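Thermophilic dibenzothiophene desulfurization enzyme C (Paenibacillus sp. A11-2, PDB 5XDD) probably catalyses the FMNH2- and O2-dependent oxidation of dibenzothiophene to its 5-oxide and then its 5,5-dioxide, as a flavin monooxygenase of the DszC family. Local coordinates at residues L246-T251 with Q336-V341. Residues are numbered along the deposited sequence; the frame is centred on the assembly and turned at random.
Sequences LWTPIT and QLMVQV. With IND (indole), chain Q.
Pro249 meets Met338 where the N-terminal part of helix 247-276 runs beside helix 331-358, the local axes 9.2 Å apart and 22° from parallel. Pro249 directs its CB toward helix 331-358 and buries the largest share of the contact. The bent chain of Met338, with CG anti to the backbone N (chi1 -172°), lays SD almost squarely over one face of the pyrrolidine ring, 3.8 Å from Pro249 CD, while Thr248 CG2 approaches the same sulfur more loosely. Leu337 CD2 comes to the CB-CG edge of the ring, 3.8 Å from Pro249 CB, and also touches Leu246 CD2, the two leucines crossing nearly at right angles. Val341 sets both methyls near Pro249 O, CG1 at 3.5 Å, and its CG2 meets Pro249 CB. Trp247 takes no part in the helix contact; its CZ2 lies 3.6 Å from C2 of the bound indole, which sits at its ring edge. With no hydrogen bond between the segments, these two helices of the acyl-CoA dehydrogenase-like bundle are held here by apolar shape, sulfur on the proline ring and methyls at its rim, while polar groups bond outside both segments, Trp247 NE1 to Ser96 O and Thr248 OG1 to Ser411 O, near the FMN-binding Tyr413.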
# COMPACT_ATOMS: atom_id res chain seq x y z
N LEU C 246 25.05 14.46 18.05
CA LEU C 246 24.61 13.08 18.10
C LEU C 246 23.35 12.88 18.94
O LEU C 246 22.73 11.81 18.87
CB LEU C 246 25.72 12.18 18.67
CG LEU C 246 26.98 12.01 17.85
CD1 LEU C 246 27.83 10.99 18.56
CD2 LEU C 246 26.67 11.53 16.40
N TRP C 247 22.93 13.86 19.73
CA TRP C 247 21.82 13.60 20.63
C TRP C 247 20.57 13.22 19.83
O TRP C 247 19.80 12.33 20.23
CB TRP C 247 21.53 14.82 21.53
CG TRP C 247 20.28 14.61 22.38
CD1 TRP C 247 20.20 13.96 23.61
CD2 TRP C 247 18.94 15.01 22.07
NE1 TRP C 247 18.92 13.94 24.05
CE2 TRP C 247 18.12 14.59 23.14
CE3 TRP C 247 18.35 15.67 20.98
CZ2 TRP C 247 16.74 14.78 23.15
CZ3 TRP C 247 16.97 15.87 21.00
CH2 TRP C 247 16.18 15.43 22.08
N THR C 248 20.37 13.87 18.68
CA THR C 248 19.12 13.68 17.94
C THR C 248 19.06 12.31 17.29
O THR C 248 18.07 11.59 17.51
CB THR C 248 18.94 14.82 16.93
OG1 THR C 248 19.06 16.07 17.60
CG2 THR C 248 17.51 14.77 16.32
N PRO C 249 20.06 11.86 16.53
CA PRO C 249 19.97 10.49 16.01
C PRO C 249 19.90 9.44 17.10
O PRO C 249 19.22 8.43 16.91
CB PRO C 249 21.23 10.36 15.15
CG PRO C 249 22.15 11.49 15.62
CD PRO C 249 21.24 12.58 16.02
N ILE C 250 20.61 9.62 18.21
CA ILE C 250 20.48 8.71 19.35
C ILE C 250 19.02 8.62 19.79
O ILE C 250 18.48 7.54 20.02
CB ILE C 250 21.39 9.17 20.51
CG1 ILE C 250 22.86 8.90 20.14
CG2 ILE C 250 21.01 8.48 21.86
CD1 ILE C 250 23.89 9.40 21.18
N THR C 251 18.38 9.77 19.95
CA THR C 251 17.06 9.80 20.54
C THR C 251 16.00 9.31 19.54
O THR C 251 15.07 8.58 19.91
CB THR C 251 16.78 11.23 21.03
OG1 THR C 251 17.68 11.56 22.11
CG2 THR C 251 15.38 11.39 21.48
N GLN C 336 25.14 11.19 7.86
CA GLN C 336 24.86 9.84 7.41
C GLN C 336 24.12 9.07 8.49
O GLN C 336 23.19 8.32 8.20
CB GLN C 336 26.15 9.11 7.04
CG GLN C 336 26.59 9.23 5.59
CD GLN C 336 25.69 8.43 4.65
OE1 GLN C 336 25.09 7.41 5.05
NE2 GLN C 336 25.58 8.89 3.40
N LEU C 337 24.55 9.22 9.74
CA LEU C 337 23.91 8.51 10.84
C LEU C 337 22.45 8.94 10.98
O LEU C 337 21.58 8.09 11.15
CB LEU C 337 24.66 8.77 12.13
CG LEU C 337 23.98 8.16 13.37
CD1 LEU C 337 24.02 6.64 13.32
CD2 LEU C 337 24.58 8.68 14.63
N MET C 338 22.18 10.25 10.89
CA MET C 338 20.82 10.73 11.03
C MET C 338 19.94 10.19 9.91
O MET C 338 18.78 9.84 10.14
CB MET C 338 20.81 12.26 11.07
CG MET C 338 19.49 12.88 11.39
SD MET C 338 18.84 12.50 13.05
CE MET C 338 17.38 11.53 12.66
N VAL C 339 20.50 10.07 8.70
CA VAL C 339 19.73 9.56 7.57
C VAL C 339 19.42 8.08 7.77
O VAL C 339 18.31 7.63 7.49
CB VAL C 339 20.47 9.81 6.24
CG1 VAL C 339 19.91 8.93 5.12
CG2 VAL C 339 20.37 11.24 5.85
N GLN C 340 20.41 7.31 8.23
CA GLN C 340 20.16 5.91 8.55
C GLN C 340 19.13 5.77 9.66
O GLN C 340 18.29 4.86 9.62
CB GLN C 340 21.46 5.19 8.94
CG GLN C 340 22.46 5.02 7.80
CD GLN C 340 21.92 4.17 6.62
OE1 GLN C 340 21.33 3.10 6.81
NE2 GLN C 340 22.15 4.65 5.39
N VAL C 341 19.23 6.61 10.70
CA VAL C 341 18.26 6.57 11.80
C VAL C 341 16.87 6.92 11.29
O VAL C 341 15.88 6.24 11.59
CB VAL C 341 18.69 7.51 12.94
CG1 VAL C 341 17.57 7.68 13.95
CG2 VAL C 341 19.89 6.94 13.68
N1 IND Q . 14.17 16.30 25.30
C2 IND Q . 13.64 15.09 25.04
C3 IND Q . 12.95 15.31 23.98
C4 IND Q . 12.30 17.12 22.35
C5 IND Q . 12.51 18.47 22.10
C6 IND Q . 13.34 19.22 22.95
C7 IND Q . 13.97 18.61 24.04
C8 IND Q . 13.76 17.27 24.32
C9 IND Q . 12.90 16.51 23.44